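Local coordinates for protein HTLV-2 integrase catalytic core domain (Human T-cell leukemia virus 2, PDB 6QBT) that forms the catalytic core of a deltaretroviral integrase, binding magnesium and probably serving to insert viral DNA into the host genome, at residues A36-K42 with Q56-L61; W137-Q141 with T151-I155. One frame throughout, in Å; residues are numbered along the deposited sequence.

Interaction 1: residues A36-K42 with Q56-L61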
loop_
_atom_site.group_PDB
_atom_site.type_symbol
_atom_site.label_atom_id
_atom_site.label_comp_id
_atom_site.label_asym_id
_atom_site.label_seq_id
_atom_site.Cartn_x
_atom_site.Cartn_y
_atom_site.Cartn_z
ATOM N N ALA A 36 -17.542 -2.079 1.864
ATOM C CA ALA A 36 -16.202 -1.558 1.634
ATOM C C ALA A 36 -16.024 -1.053 0.205
ATOM O O ALA A 36 -16.591 -1.612 -0.739
ATOM C CB ALA A 36 -15.148 -2.617 1.950
ATOM N N VAL A 37 -15.209 -0.004 0.068
ATOM C CA VAL A 37 -15.167 0.797 -1.143
ATOM C C VAL A 37 -13.792 0.883 -1.723
ATOM O O VAL A 37 -12.839 1.035 -0.987
ATOM C CB VAL A 37 -15.549 2.279 -0.846
ATOM C CG1 VAL A 37 -15.797 3.036 -2.131
ATOM C CG2 VAL A 37 -16.786 2.328 0.030
ATOM N N SER A 38 -13.729 0.910 -3.051
ATOM C CA SER A 38 -12.596 1.472 -3.786
ATOM C C SER A 38 -13.051 2.602 -4.712
ATOM O O SER A 38 -14.093 2.505 -5.352
ATOM C CB SER A 38 -11.938 0.412 -4.650
ATOM O OG SER A 38 -10.803 0.944 -5.311
ATOM N N VAL A 39 -12.240 3.643 -4.828
ATOM C CA VAL A 39 -12.509 4.685 -5.784
ATOM C C VAL A 39 -11.201 5.096 -6.389
ATOM O O VAL A 39 -10.240 5.275 -5.661
ATOM C CB VAL A 39 -13.242 5.911 -5.144
ATOM C CG1 VAL A 39 -12.707 6.224 -3.766
ATOM C CG2 VAL A 39 -13.152 7.169 -6.023
ATOM N N SER A 40 -11.183 5.256 -7.715
ATOM C CA SER A 40 -10.036 5.761 -8.432
ATOM C C SER A 40 -10.463 6.967 -9.220
ATOM O O SER A 40 -11.462 6.906 -9.952
ATOM C CB SER A 40 -9.532 4.726 -9.413
ATOM O OG SER A 40 -9.139 3.576 -8.724
ATOM N N CYS A 41 -9.704 8.052 -9.081
ATOM C CA CYS A 41 -9.942 9.255 -9.831
ATOM C C CYS A 41 -9.151 9.140 -11.150
ATOM O O CYS A 41 -7.948 8.957 -11.149
ATOM C CB CYS A 41 -9.526 10.480 -9.029
ATOM S SG CYS A 41 -9.959 12.040 -9.853
ATOM N N LYS A 42 -9.859 9.205 -12.262
ATOM C CA LYS A 42 -9.287 9.085 -13.578
ATOM C C LYS A 42 -9.807 10.257 -14.383
ATOM O O LYS A 42 -10.848 10.815 -14.053
ATOM C CB LYS A 42 -9.748 7.777 -14.252
ATOM C CG LYS A 42 -9.387 6.482 -13.539
ATOM C CD LYS A 42 -7.879 6.270 -13.519
ATOM C CE LYS A 42 -7.531 4.882 -12.988
ATOM N NZ LYS A 42 -6.055 4.644 -12.941
ATOM N N GLN A 56 -6.762 -1.527 -9.035
ATOM C CA GLN A 56 -6.596 -0.779 -7.792
ATOM C C GLN A 56 -7.553 -1.304 -6.720
ATOM O O GLN A 56 -7.135 -1.601 -5.609
ATOM C CB GLN A 56 -6.780 0.711 -8.010
ATOM C CG GLN A 56 -5.576 1.307 -8.715
ATOM C CD GLN A 56 -5.793 2.702 -9.298
ATOM O OE1 GLN A 56 -6.925 3.151 -9.523
ATOM N NE2 GLN A 56 -4.690 3.383 -9.561
ATOM N N ALA A 57 -8.821 -1.440 -7.077
ATOM C CA ALA A 57 -9.846 -1.993 -6.180
ATOM C C ALA A 57 -9.515 -3.390 -5.617
ATOM O O ALA A 57 -9.665 -3.662 -4.406
ATOM C CB ALA A 57 -11.171 -2.043 -6.919
ATOM N N ILE A 58 -9.092 -4.272 -6.510
ATOM C CA ILE A 58 -8.711 -5.616 -6.133
ATOM C C ILE A 58 -7.481 -5.596 -5.234
ATOM O O ILE A 58 -7.462 -6.305 -4.233
ATOM C CB ILE A 58 -8.524 -6.500 -7.371
ATOM C CG1 ILE A 58 -9.913 -6.776 -7.988
ATOM C CG2 ILE A 58 -7.809 -7.795 -7.018
ATOM C CD1 ILE A 58 -9.876 -7.278 -9.426
ATOM N N SER A 59 -6.496 -4.747 -5.512
ATOM C CA SER A 59 -5.350 -4.659 -4.592
ATOM C C SER A 59 -5.739 -4.234 -3.177
ATOM O O SER A 59 -5.099 -4.607 -2.223
ATOM C CB SER A 59 -4.286 -3.702 -5.103
ATOM O OG SER A 59 -4.775 -2.373 -5.122
ATOM N N LEU A 60 -6.768 -3.418 -3.067
ATOM C CA LEU A 60 -7.195 -2.891 -1.790
ATOM C C LEU A 60 -8.179 -3.825 -1.090
ATOM O O LEU A 60 -8.110 -3.976 0.127
ATOM C CB LEU A 60 -7.829 -1.528 -2.031
ATOM C CG LEU A 60 -8.316 -0.791 -0.801
ATOM C CD1 LEU A 60 -7.139 -0.245 0.003
ATOM C CD2 LEU A 60 -9.290 0.304 -1.254
ATOM N N LEU A 61 -9.085 -4.437 -1.856
ATOM C CA LEU A 61 -10.187 -5.244 -1.311
ATOM C C LEU A 61 -10.092 -6.776 -1.449
ATOM O O LEU A 61 -10.785 -7.466 -0.742
ATOM C CB LEU A 61 -11.488 -4.799 -1.965
ATOM C CG LEU A 61 -11.872 -3.320 -1.817
ATOM C CD1 LEU A 61 -13.179 -3.046 -2.570
ATOM C CD2 LEU A 61 -12.014 -2.916 -0.355
HETATM O O HOH W 1 -5.886 6.329 -10.376
#
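Ser-38 and Ala-57 mark the closest backbone approach, 5.0 Å between their CA atoms, where helix 47-61 packs on edge strand 37-42 of the RNase H-like integrase fold. The segment axes are 8.0 Å apart at their closest and run at 146°, so the strand and the helix that follows it are roughly antiparallel. The small Ser-38 and Ala-57 side chains allow the close approach. Ser-38 carries OG anti to its own N (chi1 -177°), which lays the hydroxyl over the helix backbone, 3.2 Å from Ala-57 CA. Its CB lies 3.4 Å from Ala-57 CB, tighter than ordinary van der Waals contact.

Packing continues toward the helix C-terminus. Leu-61 makes an apolar contact with Ala-36 CB through CD2 at 3.9 Å, while its CD1 lies against the Val-37 to Ser-38 peptide. Leu-60 brings CD2 near Val-37 O.

The polar group sits at the other end. Gln-56, extended beyond CG, directs OE1 at the strand, where Ser-40 OG donates to it, though the modelled 2.4 Å is doubtfully short. Lys-42 NZ bonds Ser-52 OG. Water 1 accepts from both Lys-42 NZ, at 3.1 Å, and Gln-56 NE2, linking two side chains that approach from opposite directions.

Interaction 2: residues W137-Q141 with T151-I155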
loop_
_atom_site.group_PDB
_atom_site.type_symbol
_atom_site.label_atom_id
_atom_site.label_comp_id
_atom_site.label_asym_id
_atom_site.label_seq_id
_atom_site.Cartn_x
_atom_site.Cartn_y
_atom_site.Cartn_z
ATOM N N TRP A 137 -9.869 6.344 2.500
ATOM C CA TRP A 137 -9.423 5.696 3.724
ATOM C C TRP A 137 -10.301 6.050 4.927
ATOM O O TRP A 137 -10.585 5.180 5.771
ATOM C CB TRP A 137 -7.941 5.986 3.981
ATOM C CG TRP A 137 -7.100 5.209 3.045
ATOM C CD1 TRP A 137 -6.628 5.610 1.836
ATOM C CD2 TRP A 137 -6.661 3.873 3.224
ATOM N NE1 TRP A 137 -5.893 4.601 1.249
ATOM C CE2 TRP A 137 -5.914 3.513 2.072
ATOM C CE3 TRP A 137 -6.829 2.937 4.239
ATOM C CZ2 TRP A 137 -5.330 2.255 1.915
ATOM C CZ3 TRP A 137 -6.265 1.697 4.096
ATOM C CH2 TRP A 137 -5.507 1.365 2.936
ATOM N N THR A 138 -10.751 7.295 4.993
ATOM C CA THR A 138 -11.670 7.715 6.035
ATOM C C THR A 138 -12.967 6.888 5.976
ATOM O O THR A 138 -13.437 6.386 7.006
ATOM C CB THR A 138 -11.993 9.232 5.954
ATOM O OG1 THR A 138 -10.797 10.003 6.175
ATOM C CG2 THR A 138 -13.043 9.639 7.020
ATOM N N LEU A 139 -13.553 6.737 4.795
ATOM C CA LEU A 139 -14.801 5.996 4.710
ATOM C C LEU A 139 -14.625 4.511 5.110
ATOM O O LEU A 139 -15.449 3.976 5.863
ATOM C CB LEU A 139 -15.398 6.108 3.308
ATOM C CG LEU A 139 -16.741 5.394 3.052
ATOM C CD1 LEU A 139 -17.834 5.864 4.001
ATOM C CD2 LEU A 139 -17.156 5.631 1.617
ATOM N N ASN A 140 -13.571 3.863 4.615
ATOM C CA ASN A 140 -13.361 2.426 4.875
ATOM C C ASN A 140 -12.958 2.159 6.315
ATOM O O ASN A 140 -13.506 1.245 6.940
ATOM C CB ASN A 140 -12.340 1.788 3.924
ATOM C CG ASN A 140 -12.907 1.520 2.535
ATOM O OD1 ASN A 140 -14.084 1.139 2.377
ATOM N ND2 ASN A 140 -12.067 1.675 1.509
ATOM N N GLN A 141 -12.051 2.973 6.860
ATOM C CA GLN A 141 -11.416 2.644 8.142
ATOM C C GLN A 141 -11.868 3.391 9.357
ATOM O O GLN A 141 -11.697 2.873 10.480
ATOM C CB GLN A 141 -9.911 2.844 8.057
ATOM C CG GLN A 141 -9.192 1.700 7.406
ATOM C CD GLN A 141 -7.721 1.808 7.707
ATOM O OE1 GLN A 141 -7.083 2.805 7.325
ATOM N NE2 GLN A 141 -7.186 0.829 8.477
ATOM N N THR A 151 -16.497 -0.833 11.227
ATOM C CA THR A 151 -16.132 -0.130 10.052
ATOM C C THR A 151 -16.201 -1.128 8.908
ATOM O O THR A 151 -16.172 -2.341 9.132
ATOM C CB THR A 151 -14.715 0.434 10.165
ATOM O OG1 THR A 151 -13.788 -0.656 10.243
ATOM C CG2 THR A 151 -14.600 1.300 11.399
ATOM N N ARG A 152 -16.283 -0.598 7.691
ATOM C CA ARG A 152 -16.230 -1.401 6.456
ATOM C C ARG A 152 -15.004 -2.316 6.404
ATOM O O ARG A 152 -15.095 -3.490 6.048
ATOM C CB ARG A 152 -16.198 -0.472 5.256
ATOM C CG ARG A 152 -17.521 0.197 4.991
ATOM C CD ARG A 152 -17.349 1.394 4.070
ATOM N NE ARG A 152 -18.645 2.002 3.734
ATOM C CZ ARG A 152 -19.366 2.768 4.551
ATOM N NH1 ARG A 152 -18.956 3.038 5.791
ATOM N NH2 ARG A 152 -20.519 3.266 4.133
ATOM N N TRP A 153 -13.870 -1.753 6.797
ATOM C CA TRP A 153 -12.610 -2.456 6.876
ATOM C C TRP A 153 -12.641 -3.640 7.836
ATOM O O TRP A 153 -12.100 -4.684 7.515
ATOM C CB TRP A 153 -11.507 -1.479 7.303
ATOM C CG TRP A 153 -10.175 -1.756 6.733
ATOM C CD1 TRP A 153 -9.021 -2.018 7.425
ATOM C CD2 TRP A 153 -9.819 -1.754 5.342
ATOM N NE1 TRP A 153 -7.976 -2.178 6.550
ATOM C CE2 TRP A 153 -8.440 -2.039 5.266
ATOM C CE3 TRP A 153 -10.537 -1.558 4.155
ATOM C CZ2 TRP A 153 -7.762 -2.132 4.048
ATOM C CZ3 TRP A 153 -9.844 -1.632 2.939
ATOM C CH2 TRP A 153 -8.481 -1.919 2.905
ATOM N N GLN A 154 -13.234 -3.461 9.014
ATOM C CA GLN A 154 -13.362 -4.535 9.984
ATOM C C GLN A 154 -14.266 -5.631 9.457
ATOM O O GLN A 154 -13.941 -6.796 9.622
ATOM C CB GLN A 154 -13.909 -4.023 11.314
ATOM C CG GLN A 154 -12.914 -3.183 12.086
ATOM C CD GLN A 154 -13.547 -2.225 13.104
ATOM O OE1 GLN A 154 -14.697 -2.389 13.540
ATOM N NE2 GLN A 154 -12.794 -1.178 13.450
ATOM N N ILE A 155 -15.380 -5.275 8.805
ATOM C CA ILE A 155 -16.288 -6.295 8.268
ATOM C C ILE A 155 -15.636 -7.003 7.104
ATOM O O ILE A 155 -15.788 -8.204 6.960
ATOM C CB ILE A 155 -17.658 -5.737 7.859
ATOM C CG1 ILE A 155 -18.400 -5.248 9.108
ATOM C CG2 ILE A 155 -18.537 -6.815 7.199
ATOM C CD1 ILE A 155 -19.670 -4.496 8.813
HETATM O O HOH W 2 -16.614 2.260 7.435
HETATM O O HOH W 3 -11.252 0.339 10.712
#
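Leu-139 sets a methyl group over the face of a guanidinium: its CD1 stands 3.4 Å above the plane of Arg-152, over the centre of the group. In the guanidinium plane, water 2 accepts from both NH1 and N of Arg-152; it lies 2.6 Å from Leu-139 O, to which it can donate.

One direct hydrogen bond crosses the contact, between backbone atoms. Trp-153 N donates to Asn-140 O (3.0 Å, N-H...O angle 159°), with the donor tilted 34° from the carbonyl plane. Helix 152-156 starts here with a capping box: Thr-151 OG1 accepts from Gln-154 N at 3.1 Å, and the weak return bond runs from Thr-151 N to Gln-154 OE1. Water 3 joins Thr-151 OG1 to Gln-141 O.

The Trp-153 indole receives Gln-141 CG over its five-membered ring, a CH-pi contact of 3.8 Å to the centroid. Trp-137 meets it obliquely, planes at 59°. Gln-141 NE2 is bonded to Ile-58 O of the third subunit, so this residue pairs its aliphatic part with the indole and its amide with the trimer interface. Between the helices, Asn-140 O directly, and Leu-139 O probably through water 2, meet N-H groups of the second helix's first turn.

Overall arrangement
Interaction 1 precedes interaction 2 along the chain, and their centres lie 13 Å apart within the integrase catalytic domain. Strand 37-42 is an outermost strand of the five-stranded mixed sheet; helices 47-61, 128-142 and 152-156 pack around its early end. The two contacts touch directly: Asn-140 ND2 lies 2.7 Å from Val-37 O, a probable hydrogen bond, and Leu-60 CD1 packs 3.6 Å from Trp-137 CZ2. Trp-153 also lies against the end of helix 47-61. The C-terminal helices are thus tied to the sheet edge, while the Lys-42 side chain, at the strand's far end, is about 13 Å from the magnesium ion bound at Asp-13 and Asp-70.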